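Local structure of protein HRI1 (Saccharomyces cerevisiae, 3RBY) at residues 56-61 with 167-172; 153-158 with 175-180. The protein is of unknown function and not essential, but interacts with the kinase HRR25 and may interact with SEC72. All blocks are in the same frame, centred on the assembly; numbering follows the deposited sequence.

Contact 1: 56-61 with 167-172; sequences AGTNET and DGLVIV
L169 makes a small, buried van der Waals contact with G57 and T58, joining strand 166-173 of the seven-stranded antiparallel sheet to the end of strand 51-57 of the ten-stranded one. No hydrogen bond crosses between the segments. The two methyl groups of L169 divide the work: CD1 lies 4.2 Å from the carbonyl oxygen G57 O, while CD2 approaches the methyl T58 CG2 at 4.4 Å. Both side-chain torsions of this leucine lie away from staggered values (chi1 -131°, chi2 -134°), and in this setting the fork straddles the G57-T58 junction. A56 also points its methyl toward L169, though at looser range, and it also touches I34.

Behind the contact the chain folds into a short 3-10 turn that fixes T58. The carbonyl oxygen T58 O is gripped twice, by T61 N at 3.0 Å and by T61 OG1 at 2.8 Å, the hydroxyl lying in the carbonyl plane. T58 OG1 donates to the syn side of E60 OE2 (2.7 Å), 29° out of the carboxylate plane, while its CG2 branch serves L169. The T61 hydroxyl, also bonded to Y33, occupies the flank of G57 where a beta carbon would stand. An inward residue of one antiparallel sheet thus packs against the end of a strand of a second, an arrangement consistent with the N- and C-terminal halves recognised in the HRI1 family.

Contact 2: 153-158 with 175-180; sequences NARSIV and RWIQGF. With SO4 (sulfate ion), chain F.
R155 and I177 meet over the start of an antiparallel beta meander, in which strands 156-161 and 176-183 flank strand 166-173. The direct contact is loose and oblique: R155 NH2 lies 4.1 Å from the methyl I177 CD1, and R175 CA sits at the edge of the same guanidinium, near its plane. R155 reaches this far because its chain runs extended from CG to NE (chi2 -175°), which brings the guanidinium to the turn at G174, between strands 166-173 and 176-183.

The polar contacts of the arginines lie largely beyond the two segments. R155 NE bonds to the carbonyl oxygen of G174, and long, weak ion pairs run from NH2 to E199 and from NH1 to E223, whereas R175 forms a salt bridge with D201. With an alanine here instead of R155, the G174 carbonyl would probably lose this side-chain donor, and I177 CD1 the guanidinium lying against it.

A sulfate ion, probably from the crystallisation liquor, sits between the segments. It is held by the backbone rather than by the R155 guanidinium; the R155 CG lies 3.3 Å from sulfate O1, and R155 N donates to that same O1 at 3.0 Å, with an N-H...O angle of 161°.

Overall arrangement
Both contacts draw on the same meander of the seven-stranded sheet. Strand 166-173, which supplies one side of contact 1, runs between the two strands whose beginnings meet in contact 2, and probable hydrogen bonds from V172 N to I157 O (2.6 Å) and from I171 N to Q178 O (2.8 Å) tie it to each. Contact 1 is buried and made by van der Waals touches, and links this sheet to the other; contact 2 stays within one sheet, is only partly buried, and mixes arginine side chains, a methyl group and a bound anion. Their centres are about 11 Å apart, bridged by L169 CD2 packing on V158 CG1 and by V172 CG1 lying 3.5 Å from R155 CZ.

Contact 1: 56-61 with 167-172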
loop_
_atom_site.group_PDB
_atom_site.type_symbol
_atom_site.label_atom_id
_atom_site.label_comp_id
_atom_site.label_asym_id
_atom_site.label_seq_id
_atom_site.Cartn_x
_atom_site.Cartn_y
_atom_site.Cartn_z
ATOM N N ALA A 56 -22.673 -1.773 0.412
ATOM C CA ALA A 56 -22.658 -2.944 -0.450
ATOM C C ALA A 56 -23.759 -2.798 -1.494
ATOM O O ALA A 56 -24.697 -2.006 -1.323
ATOM C CB ALA A 56 -22.852 -4.217 0.369
ATOM N N GLY A 57 -23.642 -3.544 -2.580
ATOM C CA GLY A 57 -24.673 -3.533 -3.596
ATOM C C GLY A 57 -24.410 -4.681 -4.530
ATOM O O GLY A 57 -23.255 -5.087 -4.721
ATOM N N THR A 58 -25.480 -5.224 -5.098
ATOM C CA THR A 58 -25.366 -6.215 -6.168
ATOM C C THR A 58 -24.973 -5.481 -7.446
ATOM O O THR A 58 -25.000 -4.240 -7.481
ATOM C CB THR A 58 -26.681 -7.007 -6.305
ATOM O OG1 THR A 58 -27.777 -6.084 -6.277
ATOM C CG2 THR A 58 -26.830 -7.991 -5.102
ATOM N N ASN A 59 -24.578 -6.212 -8.481
ATOM C CA ASN A 59 -23.972 -5.548 -9.626
ATOM C C ASN A 59 -24.801 -4.420 -10.258
ATOM O O ASN A 59 -24.236 -3.416 -10.717
ATOM C CB ASN A 59 -23.469 -6.545 -10.695
ATOM C CG ASN A 59 -24.556 -7.533 -11.168
ATOM O OD1 ASN A 59 -25.745 -7.402 -10.837
ATOM N ND2 ASN A 59 -24.135 -8.526 -11.953
ATOM N N GLU A 60 -26.126 -4.555 -10.280
ATOM C CA GLU A 60 -26.944 -3.544 -10.969
ATOM C C GLU A 60 -26.985 -2.202 -10.237
ATOM O O GLU A 60 -27.496 -1.226 -10.783
ATOM C CB GLU A 60 -28.371 -4.041 -11.228
ATOM C CG GLU A 60 -29.317 -3.902 -10.034
ATOM C CD GLU A 60 -29.057 -4.958 -8.971
ATOM O OE1 GLU A 60 -28.299 -5.929 -9.248
ATOM O OE2 GLU A 60 -29.621 -4.817 -7.863
ATOM N N THR A 61 -26.460 -2.139 -9.014
ATOM C CA THR A 61 -26.513 -0.878 -8.257
ATOM C C THR A 61 -25.342 0.062 -8.542
ATOM O O THR A 61 -25.232 1.131 -7.931
ATOM C CB THR A 61 -26.613 -1.111 -6.737
ATOM O OG1 THR A 61 -25.417 -1.757 -6.268
ATOM C CG2 THR A 61 -27.830 -1.969 -6.424
ATOM N N ASP A 167 -31.970 -7.905 4.751
ATOM C CA ASP A 167 -31.045 -7.707 3.646
ATOM C C ASP A 167 -29.685 -8.308 4.017
ATOM O O ASP A 167 -29.246 -8.191 5.164
ATOM C CB ASP A 167 -30.896 -6.222 3.338
ATOM C CG ASP A 167 -32.147 -5.626 2.734
ATOM O OD1 ASP A 167 -32.434 -4.447 3.025
ATOM O OD2 ASP A 167 -32.835 -6.332 1.972
ATOM N N GLY A 168 -29.018 -8.946 3.055
ATOM C CA GLY A 168 -27.727 -9.550 3.331
ATOM C C GLY A 168 -26.946 -9.989 2.105
ATOM O O GLY A 168 -27.521 -10.498 1.137
ATOM N N LEU A 169 -25.623 -9.808 2.159
ATOM C CA LEU A 169 -24.730 -10.162 1.059
ATOM C C LEU A 169 -23.423 -10.662 1.656
ATOM O O LEU A 169 -22.839 -10.007 2.526
ATOM C CB LEU A 169 -24.427 -8.913 0.234
ATOM C CG LEU A 169 -24.540 -8.871 -1.292
ATOM C CD1 LEU A 169 -23.327 -8.197 -1.889
ATOM C CD2 LEU A 169 -24.759 -10.244 -1.897
ATOM N N VAL A 170 -22.951 -11.813 1.198
ATOM C CA VAL A 170 -21.610 -12.263 1.550
ATOM C C VAL A 170 -20.813 -12.432 0.259
ATOM O O VAL A 170 -21.290 -13.049 -0.698
ATOM C CB VAL A 170 -21.642 -13.562 2.379
ATOM C CG1 VAL A 170 -20.228 -14.102 2.603
ATOM C CG2 VAL A 170 -22.298 -13.289 3.712
ATOM N N ILE A 171 -19.623 -11.839 0.215
ATOM C CA ILE A 171 -18.779 -11.893 -0.981
ATOM C C ILE A 171 -17.458 -12.574 -0.654
ATOM O O ILE A 171 -16.693 -12.097 0.203
ATOM C CB ILE A 171 -18.533 -10.480 -1.575
ATOM C CG1 ILE A 171 -19.851 -9.893 -2.079
ATOM C CG2 ILE A 171 -17.499 -10.546 -2.702
ATOM C CD1 ILE A 171 -19.755 -8.466 -2.543
ATOM N N VAL A 172 -17.217 -13.703 -1.329
ATOM C CA VAL A 172 -16.039 -14.529 -1.100
ATOM C C VAL A 172 -15.033 -14.357 -2.254
ATOM O O VAL A 172 -15.287 -14.792 -3.390
ATOM C CB VAL A 172 -16.432 -16.039 -0.959
ATOM C CG1 VAL A 172 -15.212 -16.911 -0.661
ATOM C CG2 VAL A 172 -17.469 -16.233 0.132
#

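Contact 2: 153-158 with 175-180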
loop_
_atom_site.group_PDB
_atom_site.type_symbol
_atom_site.label_atom_id
_atom_site.label_comp_id
_atom_site.label_asym_id
_atom_site.label_seq_id
_atom_site.Cartn_x
_atom_site.Cartn_y
_atom_site.Cartn_z
ATOM N N ASN A 153 -6.358 -17.271 -9.889
ATOM C CA ASN A 153 -7.314 -18.363 -9.975
ATOM C C ASN A 153 -8.354 -18.244 -8.847
ATOM O O ASN A 153 -9.193 -19.138 -8.654
ATOM C CB ASN A 153 -6.587 -19.710 -9.899
ATOM C CG ASN A 153 -6.994 -20.659 -11.019
ATOM O OD1 ASN A 153 -7.021 -20.272 -12.196
ATOM N ND2 ASN A 153 -7.334 -21.903 -10.658
ATOM N N ALA A 154 -8.297 -17.119 -8.129
ATOM C CA ALA A 154 -9.088 -16.928 -6.919
ATOM C C ALA A 154 -10.572 -17.119 -7.180
ATOM O O ALA A 154 -11.149 -16.503 -8.084
ATOM C CB ALA A 154 -8.835 -15.566 -6.305
ATOM N N ARG A 155 -11.179 -17.989 -6.380
ATOM C CA ARG A 155 -12.618 -18.173 -6.408
ATOM C C ARG A 155 -13.339 -16.851 -6.157
ATOM O O ARG A 155 -12.812 -15.937 -5.482
ATOM C CB ARG A 155 -13.038 -19.184 -5.347
ATOM C CG ARG A 155 -12.820 -18.675 -3.951
ATOM C CD ARG A 155 -13.120 -19.742 -2.923
ATOM N NE ARG A 155 -12.717 -19.270 -1.604
ATOM C CZ ARG A 155 -13.206 -19.740 -0.463
ATOM N NH1 ARG A 155 -14.117 -20.707 -0.483
ATOM N NH2 ARG A 155 -12.789 -19.238 0.693
ATOM N N SER A 156 -14.545 -16.758 -6.721
ATOM C CA SER A 156 -15.409 -15.587 -6.574
ATOM C C SER A 156 -16.823 -16.087 -6.315
ATOM O O SER A 156 -17.478 -16.629 -7.218
ATOM C CB SER A 156 -15.348 -14.726 -7.835
ATOM O OG SER A 156 -16.134 -13.546 -7.712
ATOM N N ILE A 157 -17.286 -15.904 -5.079
ATOM C CA ILE A 157 -18.547 -16.491 -4.621
ATOM C C ILE A 157 -19.391 -15.461 -3.878
ATOM O O ILE A 157 -18.885 -14.735 -3.025
ATOM C CB ILE A 157 -18.305 -17.730 -3.714
ATOM C CG1 ILE A 157 -17.522 -18.811 -4.480
ATOM C CG2 ILE A 157 -19.627 -18.290 -3.194
ATOM C CD1 ILE A 157 -17.045 -19.983 -3.614
ATOM N N VAL A 158 -20.673 -15.376 -4.219
ATOM C CA VAL A 158 -21.551 -14.407 -3.581
ATOM C C VAL A 158 -22.846 -15.090 -3.135
ATOM O O VAL A 158 -23.454 -15.836 -3.915
ATOM C CB VAL A 158 -21.874 -13.230 -4.527
ATOM C CG1 VAL A 158 -22.717 -12.163 -3.822
ATOM C CG2 VAL A 158 -20.590 -12.610 -5.067
ATOM N N ARG A 175 -9.267 -16.119 -0.349
ATOM C CA ARG A 175 -9.314 -16.432 1.073
ATOM C C ARG A 175 -10.112 -15.426 1.895
ATOM O O ARG A 175 -10.389 -15.662 3.075
ATOM C CB ARG A 175 -7.902 -16.546 1.636
ATOM C CG ARG A 175 -7.103 -17.738 1.100
ATOM C CD ARG A 175 -5.721 -17.715 1.730
ATOM N NE ARG A 175 -5.251 -19.040 2.122
ATOM C CZ ARG A 175 -4.866 -19.957 1.249
ATOM N NH1 ARG A 175 -4.918 -19.691 -0.053
ATOM N NH2 ARG A 175 -4.445 -21.139 1.675
ATOM N N TRP A 176 -10.503 -14.318 1.271
ATOM C CA TRP A 176 -11.097 -13.198 2.017
ATOM C C TRP A 176 -12.615 -13.063 1.853
ATOM O O TRP A 176 -13.123 -12.847 0.746
ATOM C CB TRP A 176 -10.435 -11.880 1.622
ATOM C CG TRP A 176 -8.974 -11.805 1.937
ATOM C CD1 TRP A 176 -7.952 -12.338 1.206
ATOM C CD2 TRP A 176 -8.359 -11.129 3.058
ATOM N NE1 TRP A 176 -6.743 -12.053 1.806
ATOM C CE2 TRP A 176 -6.962 -11.313 2.941
ATOM C CE3 TRP A 176 -8.857 -10.406 4.148
ATOM C CZ2 TRP A 176 -6.045 -10.786 3.882
ATOM C CZ3 TRP A 176 -7.946 -9.876 5.085
ATOM C CH2 TRP A 176 -6.561 -10.069 4.942
ATOM N N ILE A 177 -13.326 -13.152 2.974
ATOM C CA ILE A 177 -14.775 -13.079 2.967
ATOM C C ILE A 177 -15.247 -11.832 3.706
ATOM O O ILE A 177 -14.848 -11.597 4.849
ATOM C CB ILE A 177 -15.398 -14.313 3.655
ATOM C CG1 ILE A 177 -15.121 -15.590 2.842
ATOM C CG2 ILE A 177 -16.894 -14.125 3.854
ATOM C CD1 ILE A 177 -13.963 -16.422 3.369
ATOM N N GLN A 178 -16.095 -11.038 3.055
ATOM C CA GLN A 178 -16.775 -9.939 3.722
ATOM C C GLN A 178 -18.277 -10.070 3.516
ATOM O O GLN A 178 -18.728 -10.478 2.436
ATOM C CB GLN A 178 -16.276 -8.594 3.218
ATOM C CG GLN A 178 -14.822 -8.333 3.535
ATOM C CD GLN A 178 -14.453 -6.894 3.294
ATOM O OE1 GLN A 178 -14.105 -6.163 4.238
ATOM N NE2 GLN A 178 -14.531 -6.464 2.032
ATOM N N GLY A 179 -19.035 -9.740 4.558
ATOM C CA GLY A 179 -20.472 -9.913 4.534
ATOM C C GLY A 179 -21.236 -8.923 5.402
ATOM O O GLY A 179 -20.682 -8.332 6.338
ATOM N N PHE A 180 -22.515 -8.731 5.079
ATOM C CA PHE A 180 -23.419 -8.015 5.970
ATOM C C PHE A 180 -24.768 -8.739 6.106
ATOM O O PHE A 180 -25.116 -9.603 5.292
ATOM C CB PHE A 180 -23.600 -6.556 5.536
ATOM C CG PHE A 180 -24.756 -6.326 4.591
ATOM C CD1 PHE A 180 -24.613 -6.535 3.218
ATOM C CD2 PHE A 180 -25.981 -5.876 5.073
ATOM C CE1 PHE A 180 -25.677 -6.318 2.340
ATOM C CE2 PHE A 180 -27.056 -5.646 4.194
ATOM C CZ PHE A 180 -26.897 -5.869 2.826
HETATM S S SO4 F . -8.249 -19.331 -3.456
HETATM O O1 SO4 F . -9.532 -19.067 -4.125
HETATM O O2 SO4 F . -7.919 -18.251 -2.521
HETATM O O3 SO4 F . -7.185 -19.402 -4.463
HETATM O O4 SO4 F . -8.365 -20.600 -2.702
#